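Local structure of malonyl CoA-acyl carrier protein transacylase (Burkholderia pseudomallei 1710b, 3EZO) at residues A[9-14]-A[87-92]; A[26-31]-A[304-309]; A[33-38]-A[80-85]. The protein probably catalyses transfer of the malonyl group from malonyl-CoA to holo-acyl carrier protein, releasing free CoA. All blocks are in the same frame, centred on the assembly; numbering follows the deposited sequence.

Contact 1: residues A[9-14]-A[87-92]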
ATOM      1  N   MET A   9      -2.231  -8.028 -25.411  1.00 32.33           N
ATOM      2  CA  MET A   9      -2.882  -8.304 -24.066  1.00 31.79           C
ATOM      3  C   MET A   9      -2.765  -7.122 -23.099  1.00 31.01           C
ATOM      4  O   MET A   9      -1.746  -6.391 -23.079  1.00 31.35           O
ATOM      5  CB  MET A   9      -2.298  -9.552 -23.397  1.00 31.75           C
ATOM      6  N   LYS A  10      -3.808  -6.946 -22.288  1.00 29.61           N
ATOM      7  CA  LYS A  10      -3.865  -5.856 -21.315  1.00 28.09           C
ATOM      8  C   LYS A  10      -3.110  -6.260 -20.082  1.00 25.56           C
ATOM      9  O   LYS A  10      -3.178  -7.411 -19.663  1.00 25.52           O
ATOM     10  CB  LYS A  10      -5.311  -5.582 -20.911  1.00 28.69           C
ATOM     11  CG  LYS A  10      -6.167  -5.178 -22.066  1.00 31.28           C
ATOM     12  CD  LYS A  10      -7.377  -4.383 -21.637  1.00 34.45           C
ATOM     13  CE  LYS A  10      -8.386  -5.213 -20.844  1.00 35.50           C
ATOM     14  NZ  LYS A  10      -9.564  -4.320 -20.513  1.00 38.20           N
ATOM     15  N   PHE A  11      -2.425  -5.320 -19.459  1.00 23.17           N
ATOM     16  CA  PHE A  11      -1.865  -5.605 -18.157  1.00 21.74           C
ATOM     17  C   PHE A  11      -2.172  -4.524 -17.128  1.00 19.60           C
ATOM     18  O   PHE A  11      -2.499  -3.404 -17.468  1.00 18.65           O
ATOM     19  CB  PHE A  11      -0.357  -5.899 -18.239  1.00 22.85           C
ATOM     20  CG  PHE A  11       0.475  -4.742 -18.674  1.00 24.44           C
ATOM     21  CD1 PHE A  11       1.162  -3.962 -17.742  1.00 25.77           C
ATOM     22  CD2 PHE A  11       0.608  -4.429 -20.029  1.00 27.11           C
ATOM     23  CE1 PHE A  11       1.965  -2.886 -18.165  1.00 23.26           C
ATOM     24  CE2 PHE A  11       1.411  -3.350 -20.438  1.00 24.76           C
ATOM     25  CZ  PHE A  11       2.071  -2.584 -19.499  1.00 23.17           C
ATOM     26  N   ALA A  12      -2.075  -4.942 -15.869  1.00 17.47           N
ATOM     27  CA  ALA A  12      -2.190  -4.104 -14.705  1.00 16.42           C
ATOM     28  C   ALA A  12      -0.847  -3.987 -13.996  1.00 14.67           C
ATOM     29  O   ALA A  12      -0.060  -4.926 -13.958  1.00 13.49           O
ATOM     30  CB  ALA A  12      -3.211  -4.702 -13.738  1.00 15.44           C
ATOM     31  N   PHE A  13      -0.630  -2.822 -13.410  1.00 13.58           N
ATOM     32  CA  PHE A  13       0.426  -2.633 -12.449  1.00 13.91           C
ATOM     33  C   PHE A  13      -0.204  -2.459 -11.060  1.00 12.94           C
ATOM     34  O   PHE A  13      -1.136  -1.650 -10.889  1.00 11.35           O
ATOM     35  CB  PHE A  13       1.263  -1.406 -12.825  1.00 14.45           C
ATOM     36  CG  PHE A  13       2.465  -1.717 -13.704  1.00 16.79           C
ATOM     37  CD1 PHE A  13       2.468  -2.781 -14.588  1.00 19.43           C
ATOM     38  CD2 PHE A  13       3.579  -0.901 -13.674  1.00 19.00           C
ATOM     39  CE1 PHE A  13       3.603  -3.042 -15.396  1.00 21.43           C
ATOM     40  CE2 PHE A  13       4.709  -1.160 -14.487  1.00 18.46           C
ATOM     41  CZ  PHE A  13       4.712  -2.225 -15.325  1.00 19.23           C
ATOM     42  N   VAL A  14       0.317  -3.204 -10.082  1.00 11.77           N
ATOM     43  CA  VAL A  14      -0.029  -2.994  -8.679  1.00 11.29           C
ATOM     44  C   VAL A  14       1.209  -2.541  -7.895  1.00 11.92           C
ATOM     45  O   VAL A  14       2.305  -3.082  -8.091  1.00 12.33           O
ATOM     46  CB  VAL A  14      -0.710  -4.265  -8.065  1.00 11.74           C
ATOM     47  CG1 VAL A  14      -2.003  -4.577  -8.841  1.00 10.70           C
ATOM     48  CG2 VAL A  14       0.219  -5.515  -8.045  1.00  8.42           C
ATOM     49  N   GLY A  87      11.121   1.486 -22.351  1.00 16.90           N
ATOM     50  CA  GLY A  87      10.130   1.315 -23.411  1.00 17.12           C
ATOM     51  C   GLY A  87       8.895   0.486 -23.068  1.00 17.01           C
ATOM     52  O   GLY A  87       8.141   0.076 -23.966  1.00 16.46           O
ATOM     53  N   GLY A  88       8.654   0.260 -21.781  1.00 17.17           N
ATOM     54  CA  GLY A  88       7.488  -0.513 -21.357  1.00 17.62           C
ATOM     55  C   GLY A  88       6.199   0.264 -21.598  1.00 17.56           C
ATOM     56  O   GLY A  88       6.158   1.444 -21.423  1.00 18.94           O
ATOM     57  N   ALA A  89       5.149  -0.416 -21.992  1.00 18.30           N
ATOM     58  CA  ALA A  89       3.850   0.245 -22.271  1.00 18.31           C
ATOM     59  C   ALA A  89       3.164   0.686 -20.978  1.00 17.61           C
ATOM     60  O   ALA A  89       3.474   0.213 -19.917  1.00 17.11           O
ATOM     61  CB  ALA A  89       2.937  -0.730 -23.033  1.00 17.67           C
ATOM     62  N   GLN A  90       2.226   1.603 -21.100  1.00 18.26           N
ATOM     63  CA  GLN A  90       1.401   2.019 -19.989  1.00 18.25           C
ATOM     64  C   GLN A  90       0.460   0.867 -19.639  1.00 17.18           C
ATOM     65  O   GLN A  90      -0.087   0.240 -20.529  1.00 17.07           O
ATOM     66  CB  GLN A  90       0.636   3.263 -20.404  1.00 19.29           C
ATOM     67  CG  GLN A  90       0.026   4.056 -19.268  1.00 20.42           C
ATOM     68  CD  GLN A  90      -0.658   5.312 -19.755  1.00 20.98           C
ATOM     69  OE1 GLN A  90      -1.687   5.227 -20.438  1.00 22.46           O
ATOM     70  NE2 GLN A  90      -0.126   6.488 -19.377  1.00 19.55           N
ATOM     71  N   PRO A  91       0.331   0.526 -18.345  1.00 15.82           N
ATOM     72  CA  PRO A  91      -0.688  -0.441 -17.994  1.00 16.06           C
ATOM     73  C   PRO A  91      -2.085   0.095 -18.281  1.00 16.04           C
ATOM     74  O   PRO A  91      -2.275   1.297 -18.458  1.00 15.34           O
ATOM     75  CB  PRO A  91      -0.476  -0.653 -16.501  1.00 16.56           C
ATOM     76  CG  PRO A  91       0.166   0.616 -16.049  1.00 15.33           C
ATOM     77  CD  PRO A  91       1.035   1.038 -17.169  1.00 15.42           C
ATOM     78  N   SER A  92      -3.057  -0.797 -18.390  1.00 16.59           N
ATOM     79  CA  SER A  92      -4.419  -0.355 -18.680  1.00 17.41           C
ATOM     80  C   SER A  92      -5.206  -0.016 -17.404  1.00 16.99           C
ATOM     81  O   SER A  92      -6.233   0.648 -17.466  1.00 16.68           O
ATOM     82  CB  SER A  92      -5.161  -1.390 -19.508  1.00 18.16           C
ATOM     83  OG  SER A  92      -4.988  -2.693 -18.989  1.00 24.73           O
TER
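The Phe-11 ring lies against Pro-91, whose CA sits over one face in a CH-pi contact, 3.9 Å from the ring centroid and displaced toward the rim. Pro-91 CB continues the overlap at 3.7 Å from Phe-11 CE1, the ring and the pyrrolidine crossing obliquely. The far end of the phenyl group reaches back along the loop: Ala-89 O meets its edge, 3.2 Å from Phe-11 CZ, while receiving a hydrogen bond from Trp-83 NE1. What brings the ring here is a chi1 of 65°, which sets CG between the backbone N and the carbonyl carbon. The same proline also meets Phe-13 at about a right angle, Pro-91 CG lying 4.0 Å from Phe-13 CB.

Beside the apolar patch, Phe-11 O accepts two bonds from one residue. Ser-92 N approaches almost in line with the carbonyl at 2.8 Å, and Ser-92 OG comes from above the carbonyl plane at 3.0 Å. This joins the loop entering strand 93-96 to strand 11-15, just before Phe-13 pairs with Ile-93 and Ala-95 in the parallel sheet. Because both donors grip a single carbonyl oxygen, the paired bonds probably hold the residue ahead of strand 93-96 in place against strand 11-15.

Contact 2: residues A[26-31]-A[304-309]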
ATOM      1  N   LEU A  26      17.208  -0.861  -3.770  1.00 14.34           N
ATOM      2  CA  LEU A  26      17.418  -0.305  -5.111  1.00 14.95           C
ATOM      3  C   LEU A  26      18.863  -0.427  -5.633  1.00 15.31           C
ATOM      4  O   LEU A  26      19.226   0.218  -6.628  1.00 14.56           O
ATOM      5  CB  LEU A  26      17.019   1.164  -5.123  1.00 13.93           C
ATOM      6  CG  LEU A  26      15.515   1.402  -4.926  1.00 14.32           C
ATOM      7  CD1 LEU A  26      15.286   2.883  -4.863  1.00 10.77           C
ATOM      8  CD2 LEU A  26      14.724   0.760  -6.049  1.00 11.32           C
ATOM      9  N   ASN A  27      19.693  -1.242  -4.979  1.00 15.52           N
ATOM     10  CA  ASN A  27      21.105  -1.313  -5.374  1.00 14.77           C
ATOM     11  C   ASN A  27      21.269  -1.735  -6.812  1.00 13.86           C
ATOM     12  O   ASN A  27      22.087  -1.205  -7.517  1.00 13.27           O
ATOM     13  CB  ASN A  27      21.904  -2.265  -4.458  1.00 14.99           C
ATOM     14  CG  ASN A  27      22.145  -1.698  -3.088  1.00 14.69           C
ATOM     15  OD1 ASN A  27      21.852  -0.532  -2.799  1.00 11.87           O
ATOM     16  ND2 ASN A  27      22.679  -2.536  -2.210  1.00 15.82           N
ATOM     17  N   ALA A  28      20.452  -2.675  -7.251  1.00 13.91           N
ATOM     18  CA  ALA A  28      20.562  -3.241  -8.557  1.00 14.21           C
ATOM     19  C   ALA A  28      20.221  -2.210  -9.647  1.00 14.63           C
ATOM     20  O   ALA A  28      20.607  -2.382 -10.804  1.00 13.60           O
ATOM     21  CB  ALA A  28      19.687  -4.478  -8.657  1.00 14.05           C
ATOM     22  N   PHE A  29      19.524  -1.139  -9.264  1.00 14.04           N
ATOM     23  CA  PHE A  29      19.170  -0.052 -10.176  1.00 14.49           C
ATOM     24  C   PHE A  29      20.125   1.152 -10.060  1.00 14.74           C
ATOM     25  O   PHE A  29      19.834   2.232 -10.592  1.00 15.27           O
ATOM     26  CB  PHE A  29      17.762   0.431  -9.843  1.00 14.46           C
ATOM     27  CG  PHE A  29      16.666  -0.268 -10.572  1.00 15.64           C
ATOM     28  CD1 PHE A  29      16.727  -0.483 -11.933  1.00 14.62           C
ATOM     29  CD2 PHE A  29      15.506  -0.628  -9.894  1.00 15.80           C
ATOM     30  CE1 PHE A  29      15.680  -1.063 -12.600  1.00 17.29           C
ATOM     31  CE2 PHE A  29      14.473  -1.212 -10.552  1.00 16.16           C
ATOM     32  CZ  PHE A  29      14.550  -1.436 -11.911  1.00 17.88           C
ATOM     33  N   ALA A  30      21.223   1.000  -9.318  1.00 15.21           N
ATOM     34  CA  ALA A  30      22.123   2.130  -8.988  1.00 15.59           C
ATOM     35  C   ALA A  30      22.624   2.879 -10.220  1.00 15.38           C
ATOM     36  O   ALA A  30      22.976   4.070 -10.134  1.00 15.21           O
ATOM     37  CB  ALA A  30      23.376   1.628  -8.144  1.00 14.89           C
ATOM     38  N   ASP A  31      22.706   2.181 -11.348  1.00 15.93           N
ATOM     39  CA  ASP A  31      23.230   2.774 -12.578  1.00 16.69           C
ATOM     40  C   ASP A  31      22.180   2.963 -13.661  1.00 16.44           C
ATOM     41  O   ASP A  31      22.521   3.061 -14.827  1.00 17.36           O
ATOM     42  CB  ASP A  31      24.401   1.937 -13.106  1.00 16.90           C
ATOM     43  CG  ASP A  31      25.557   1.865 -12.111  1.00 17.93           C
ATOM     44  OD1 ASP A  31      25.735   2.827 -11.340  1.00 18.13           O
ATOM     45  OD2 ASP A  31      26.246   0.824 -12.087  1.00 24.30           O
ATOM     46  N   PHE A 304      11.483  -4.961 -10.084  1.00 18.33           N
ATOM     47  CA  PHE A 304      12.252  -4.486  -8.918  1.00 18.13           C
ATOM     48  C   PHE A 304      13.778  -4.366  -9.159  1.00 17.69           C
ATOM     49  O   PHE A 304      14.523  -3.917  -8.291  1.00 16.56           O
ATOM     50  CB  PHE A 304      11.980  -5.404  -7.715  1.00 17.72           C
ATOM     51  CG  PHE A 304      12.340  -6.813  -7.955  1.00 17.33           C
ATOM     52  CD1 PHE A 304      13.651  -7.244  -7.783  1.00 19.70           C
ATOM     53  CD2 PHE A 304      11.379  -7.731  -8.338  1.00 19.69           C
ATOM     54  CE1 PHE A 304      14.017  -8.566  -8.013  1.00 16.73           C
ATOM     55  CE2 PHE A 304      11.731  -9.064  -8.567  1.00 18.84           C
ATOM     56  CZ  PHE A 304      13.070  -9.468  -8.396  1.00 18.36           C
ATOM     57  N   ASP A 305      14.221  -4.773 -10.341  1.00 17.90           N
ATOM     58  CA  ASP A 305      15.608  -4.604 -10.765  1.00 17.79           C
ATOM     59  C   ASP A 305      15.662  -4.819 -12.288  1.00 17.95           C
ATOM     60  O   ASP A 305      14.657  -5.180 -12.879  1.00 16.90           O
ATOM     61  CB  ASP A 305      16.547  -5.537  -9.984  1.00 17.51           C
ATOM     62  CG  ASP A 305      16.376  -7.019 -10.290  1.00 18.09           C
ATOM     63  OD1 ASP A 305      15.602  -7.473 -11.172  1.00 18.98           O
ATOM     64  OD2 ASP A 305      17.066  -7.783  -9.578  1.00 19.48           O
ATOM     65  N   PRO A 306      16.825  -4.587 -12.929  1.00 18.12           N
ATOM     66  CA  PRO A 306      16.849  -4.708 -14.388  1.00 17.20           C
ATOM     67  C   PRO A 306      16.476  -6.067 -14.941  1.00 17.37           C
ATOM     68  O   PRO A 306      15.804  -6.124 -15.974  1.00 16.66           O
ATOM     69  CB  PRO A 306      18.301  -4.330 -14.742  1.00 17.83           C
ATOM     70  CG  PRO A 306      18.607  -3.282 -13.771  1.00 17.99           C
ATOM     71  CD  PRO A 306      17.955  -3.768 -12.453  1.00 18.84           C
ATOM     72  N   ALA A 307      16.869  -7.158 -14.265  1.00 16.13           N
ATOM     73  CA  ALA A 307      16.565  -8.479 -14.781  1.00 16.33           C
ATOM     74  C   ALA A 307      15.056  -8.766 -14.740  1.00 15.91           C
ATOM     75  O   ALA A 307      14.464  -9.218 -15.734  1.00 16.72           O
ATOM     76  CB  ALA A 307      17.363  -9.557 -14.009  1.00 16.88           C
ATOM     77  N   SER A 308      14.439  -8.489 -13.599  1.00 14.44           N
ATOM     78  CA  SER A 308      12.999  -8.714 -13.427  1.00 13.41           C
ATOM     79  C   SER A 308      12.228  -7.803 -14.420  1.00 13.93           C
ATOM     80  O   SER A 308      11.247  -8.248 -14.991  1.00 12.45           O
ATOM     81  CB  SER A 308      12.590  -8.443 -11.980  1.00 11.94           C
ATOM     82  OG  SER A 308      12.904  -7.087 -11.600  1.00 10.61           O
ATOM     83  N   LEU A 309      12.701  -6.563 -14.624  1.00 13.94           N
ATOM     84  CA  LEU A 309      12.086  -5.652 -15.582  1.00 15.84           C
ATOM     85  C   LEU A 309      12.064  -6.276 -16.985  1.00 17.41           C
ATOM     86  O   LEU A 309      11.031  -6.299 -17.636  1.00 16.01           O
ATOM     87  CB  LEU A 309      12.792  -4.305 -15.612  1.00 15.45           C
ATOM     88  CG  LEU A 309      12.188  -3.090 -16.371  1.00 15.67           C
ATOM     89  CD1 LEU A 309      12.929  -1.822 -15.919  1.00 15.19           C
ATOM     90  CD2 LEU A 309      12.249  -3.210 -17.881  1.00 14.27           C
TER
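A chi1 of -90° and a chi2 of -47° carry the Phe-29 ring out from its short 3-10 turn and across the start of helix 306-314, while Asp-305, with chi1 at 68°, turns its carboxylate back over the first helical turn. The Phe-29 ring meets the backbone of Asp-305: Asp-305 CA stands over one face of the ring, 3.8 Å from the centroid and shifted toward the rim, a CH-pi contact. Pro-306 CD lies 3.5 Å from Phe-29 CE1, the two side chains running past each other in opposite senses. Leu-309 CD1 comes to the ring edge, 4.3 Å from Phe-29 CZ. Alongside, Ala-28 CB presses on Asp-305 CB at 3.6 Å, and Pro-306 CD approaches Ala-28 O at 3.4 Å.

The surface that receives the phenyl ring is itself ordered by an N-cap. Asp-305 OD1 accepts from Ser-308 N at 2.9 Å, and Ser-308 OG accepts from Phe-304 N in a nearly straight bond of 3.0 Å. That hydroxyl also lies over the centre of the Phe-304 ring, which takes part in a cation-pi contact with Lys-285.

In the fold, this joins the connection between strand 11-15 and helix 33-46 to the C-terminal helix, with Cys-79 and Ala-82 of helix 65-85 also touching Phe-29. Polar bonding is thus concentrated within the cap, while the interface between the segments rests on CH-pi and van der Waals contact; the carboxylate probably also offsets the positive end of the helix dipole.

Contact 3: residues A[33-38]-A[80-85]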
ATOM      1  N   ALA A  33      19.755   5.656 -15.044  1.00 13.90           N
ATOM      2  CA  ALA A  33      19.727   7.110 -14.967  1.00 14.26           C
ATOM      3  C   ALA A  33      18.391   7.615 -14.358  1.00 13.79           C
ATOM      4  O   ALA A  33      18.403   8.486 -13.484  1.00 13.89           O
ATOM      5  CB  ALA A  33      19.935   7.717 -16.381  1.00 14.47           C
ATOM      6  N   VAL A  34      17.248   7.070 -14.781  1.00 13.48           N
ATOM      7  CA  VAL A  34      15.975   7.581 -14.205  1.00 13.60           C
ATOM      8  C   VAL A  34      15.795   7.258 -12.739  1.00 11.97           C
ATOM      9  O   VAL A  34      15.093   7.976 -12.053  1.00 11.29           O
ATOM     10  CB  VAL A  34      14.612   7.107 -14.896  1.00 14.53           C
ATOM     11  CG1 VAL A  34      14.345   7.923 -16.114  1.00 15.82           C
ATOM     12  CG2 VAL A  34      14.543   5.615 -15.084  1.00 12.10           C
ATOM     13  N   VAL A  35      16.375   6.163 -12.275  1.00 12.27           N
ATOM     14  CA  VAL A  35      16.307   5.815 -10.850  1.00 11.08           C
ATOM     15  C   VAL A  35      17.120   6.827 -10.078  1.00 12.39           C
ATOM     16  O   VAL A  35      16.647   7.414  -9.097  1.00 12.28           O
ATOM     17  CB  VAL A  35      16.746   4.383 -10.611  1.00 11.09           C
ATOM     18  CG1 VAL A  35      16.791   4.086  -9.123  1.00 10.58           C
ATOM     19  CG2 VAL A  35      15.770   3.428 -11.365  1.00 10.03           C
ATOM     20  N   ARG A  36      18.320   7.126 -10.570  1.00 11.78           N
ATOM     21  CA  ARG A  36      19.104   8.192  -9.963  1.00 11.75           C
ATOM     22  C   ARG A  36      18.367   9.542  -9.893  1.00 12.35           C
ATOM     23  O   ARG A  36      18.443  10.239  -8.885  1.00 12.82           O
ATOM     24  CB  ARG A  36      20.429   8.381 -10.730  1.00 12.10           C
ATOM     25  CG  ARG A  36      21.371   7.165 -10.650  1.00 12.85           C
ATOM     26  CD  ARG A  36      22.764   7.625 -11.124  1.00 14.47           C
ATOM     27  NE  ARG A  36      23.741   6.562 -11.189  1.00 12.22           N
ATOM     28  CZ  ARG A  36      25.060   6.748 -11.300  1.00 14.90           C
ATOM     29  NH1 ARG A  36      25.565   7.963 -11.377  1.00 16.19           N
ATOM     30  NH2 ARG A  36      25.879   5.706 -11.347  1.00 16.08           N
ATOM     31  N   GLU A  37      17.666   9.917 -10.964  1.00 11.82           N
ATOM     32  CA  GLU A  37      16.985  11.190 -11.015  1.00 11.93           C
ATOM     33  C   GLU A  37      15.772  11.200 -10.084  1.00 11.29           C
ATOM     34  O   GLU A  37      15.448  12.228  -9.519  1.00 11.56           O
ATOM     35  CB  GLU A  37      16.565  11.523 -12.447  1.00 12.61           C
ATOM     36  CG  GLU A  37      17.736  11.669 -13.433  1.00 17.82           C
ATOM     37  CD  GLU A  37      17.297  11.906 -14.897  1.00 24.38           C
ATOM     38  OE1 GLU A  37      16.644  11.037 -15.599  1.00 29.40           O
ATOM     39  OE2 GLU A  37      17.608  13.006 -15.327  1.00 27.18           O
ATOM     40  N   THR A  38      15.112  10.062  -9.936  1.00 10.58           N
ATOM     41  CA  THR A  38      13.983   9.929  -9.023  1.00 11.09           C
ATOM     42  C   THR A  38      14.392  10.036  -7.546  1.00 10.95           C
ATOM     43  O   THR A  38      13.717  10.719  -6.735  1.00 10.64           O
ATOM     44  CB  THR A  38      13.266   8.602  -9.246  1.00 11.59           C
ATOM     45  OG1 THR A  38      12.869   8.552 -10.605  1.00 11.48           O
ATOM     46  CG2 THR A  38      12.018   8.501  -8.323  1.00 10.28           C
ATOM     47  N   TYR A  80       8.713   2.279 -11.768  1.00 12.46           N
ATOM     48  CA  TYR A  80       7.777   2.626 -12.840  1.00 12.62           C
ATOM     49  C   TYR A  80       8.462   3.461 -13.895  1.00 12.47           C
ATOM     50  O   TYR A  80       8.285   3.206 -15.086  1.00 11.98           O
ATOM     51  CB  TYR A  80       6.507   3.333 -12.318  1.00 12.46           C
ATOM     52  CG  TYR A  80       5.450   3.527 -13.411  1.00 14.56           C
ATOM     53  CD1 TYR A  80       4.716   2.459 -13.862  1.00 16.46           C
ATOM     54  CD2 TYR A  80       5.254   4.756 -14.022  1.00 16.83           C
ATOM     55  CE1 TYR A  80       3.774   2.595 -14.857  1.00 18.58           C
ATOM     56  CE2 TYR A  80       4.310   4.915 -15.039  1.00 17.90           C
ATOM     57  CZ  TYR A  80       3.588   3.822 -15.453  1.00 19.98           C
ATOM     58  OH  TYR A  80       2.647   3.916 -16.452  1.00 23.83           O
ATOM     59  N   ARG A  81       9.224   4.472 -13.460  1.00 12.01           N
ATOM     60  CA  ARG A  81       9.971   5.308 -14.378  1.00 12.34           C
ATOM     61  C   ARG A  81      11.027   4.468 -15.167  1.00 12.19           C
ATOM     62  O   ARG A  81      11.228   4.706 -16.345  1.00 12.65           O
ATOM     63  CB  ARG A  81      10.603   6.517 -13.642  1.00 12.79           C
ATOM     64  CG  ARG A  81       9.662   7.696 -13.385  1.00 12.91           C
ATOM     65  CD  ARG A  81      10.341   8.810 -12.651  1.00 12.83           C
ATOM     66  NE  ARG A  81       9.601  10.077 -12.589  1.00 11.82           N
ATOM     67  CZ  ARG A  81       9.944  11.095 -11.802  1.00 15.39           C
ATOM     68  NH1 ARG A  81      10.970  10.982 -10.978  1.00 18.15           N
ATOM     69  NH2 ARG A  81       9.259  12.224 -11.778  1.00 14.84           N
ATOM     70  N   ALA A  82      11.665   3.482 -14.539  1.00 12.43           N
ATOM     71  CA  ALA A  82      12.611   2.559 -15.245  1.00 12.13           C
ATOM     72  C   ALA A  82      11.897   1.725 -16.301  1.00 13.14           C
ATOM     73  O   ALA A  82      12.435   1.435 -17.393  1.00 12.45           O
ATOM     74  CB  ALA A  82      13.279   1.640 -14.260  1.00 11.83           C
ATOM     75  N   TRP A  83      10.694   1.275 -15.960  1.00 12.94           N
ATOM     76  CA  TRP A  83       9.868   0.540 -16.911  1.00 13.41           C
ATOM     77  C   TRP A  83       9.652   1.398 -18.170  1.00 14.22           C
ATOM     78  O   TRP A  83       9.851   0.933 -19.274  1.00 14.55           O
ATOM     79  CB  TRP A  83       8.554   0.117 -16.253  1.00 12.98           C
ATOM     80  CG  TRP A  83       7.512  -0.438 -17.170  1.00 11.07           C
ATOM     81  CD1 TRP A  83       6.505   0.243 -17.734  1.00 10.81           C
ATOM     82  CD2 TRP A  83       7.368  -1.795 -17.590  1.00 10.15           C
ATOM     83  NE1 TRP A  83       5.711  -0.596 -18.475  1.00 13.26           N
ATOM     84  CE2 TRP A  83       6.231  -1.858 -18.410  1.00 11.61           C
ATOM     85  CE3 TRP A  83       8.099  -2.960 -17.367  1.00 10.92           C
ATOM     86  CZ2 TRP A  83       5.798  -3.032 -18.995  1.00 11.73           C
ATOM     87  CZ3 TRP A  83       7.679  -4.124 -17.942  1.00 13.77           C
ATOM     88  CH2 TRP A  83       6.524  -4.159 -18.758  1.00 13.11           C
ATOM     89  N   GLN A  84       9.291   2.661 -17.991  1.00 15.64           N
ATOM     90  CA  GLN A  84       9.079   3.587 -19.114  1.00 16.22           C
ATOM     91  C   GLN A  84      10.346   3.854 -19.937  1.00 17.37           C
ATOM     92  O   GLN A  84      10.253   3.836 -21.180  1.00 17.03           O
ATOM     93  CB  GLN A  84       8.534   4.939 -18.640  1.00 15.99           C
ATOM     94  CG  GLN A  84       7.111   4.904 -18.087  1.00 16.24           C
ATOM     95  CD  GLN A  84       6.725   6.235 -17.464  1.00 17.71           C
ATOM     96  OE1 GLN A  84       7.340   6.659 -16.494  1.00 17.68           O
ATOM     97  NE2 GLN A  84       5.703   6.901 -18.016  1.00 17.09           N
ATOM     98  N   GLN A  85      11.458   4.168 -19.235  1.00 17.31           N
ATOM     99  CA  GLN A  85      12.787   4.412 -19.820  1.00 17.92           C
ATOM    100  C   GLN A  85      13.201   3.233 -20.694  1.00 17.22           C
ATOM    101  O   GLN A  85      13.845   3.437 -21.720  1.00 17.42           O
ATOM    102  CB  GLN A  85      13.895   4.764 -18.754  1.00 17.94           C
ATOM    103  CG  GLN A  85      15.312   5.309 -19.351  1.00 20.70           C
ATOM    104  CD  GLN A  85      16.584   5.201 -18.396  1.00 24.81           C
ATOM    105  OE1 GLN A  85      16.531   5.493 -17.223  1.00 21.51           O
ATOM    106  NE2 GLN A  85      17.736   4.831 -18.972  1.00 30.17           N
TER
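Val-34 and Gln-85 meet where helix 33-46 begins and helix 65-85 ends. Gln-85 OE1 accepts a hydrogen bond from Val-34 N at 3.0 Å, the donor lying 22° off the carbonyl plane. The glutamine chain reaches across because CG is anti to the backbone N (chi1 -169°) and the remainder is extended, passing the valine in the opposite direction. Val-34 CG2 then rests on the neighbouring turn, 3.6 Å from Ala-82 CA, and Val-35 CG2 meets Ala-82 CB at 4.2 Å.

One turn further along, Arg-81 NH1 donates to Thr-38 OG1 at 3.1 Å in a nearly straight bond. The hydroxyl lies in the guanidinium plane, and the extended arginine chain also brings Arg-81 CD alongside it.

Over 33-38 and 80-85 the axes run roughly antiparallel, 147° between their directions, and come within 8.7 Å, consistent with the small side chain of Ala-82. Within the acyltransferase domain, helix 65-85 packs on the parallel sheet through Trp-83 and Phe-13, and helix 33-46 packs against helix 65-85.

A second shell sets the polar groups. Thr-38 OG1 donates to Val-34 O at 2.7 Å, which fixes the direction of its proton and turns acceptor character toward the arginine. Val-34 O also receives Thr-38 N from the opposite face of its plane, so the first helical turn is doubly tied. The other terminal nitrogen, Arg-81 NH2, forms a salt bridge with Glu-41, while Phe-113 of helix 113-128 touches both Thr-38 and Arg-81.

From the N terminus, the chain enters strand 11-15, passes the 3-10 turn of 26-31 and begins helix 33-46. Contact 3 closes the shortest loop, when helix 65-85 returns roughly antiparallel to that helix. It is nested within contact 1, closed soon afterwards as the loop of 87-92 reaches the first strand. Contact 2 spans almost the whole protein, closing only when the C-terminal helix arrives; it crosses contact 1 and also encloses contact 3. Helix 65-85 is the common element: Trp-83 touches Phe-13 and the 87-92 loop, whereas Ala-82 meets Leu-309. Arg-36 further joins contacts 2 and 3 through its salt bridge to Asp-31.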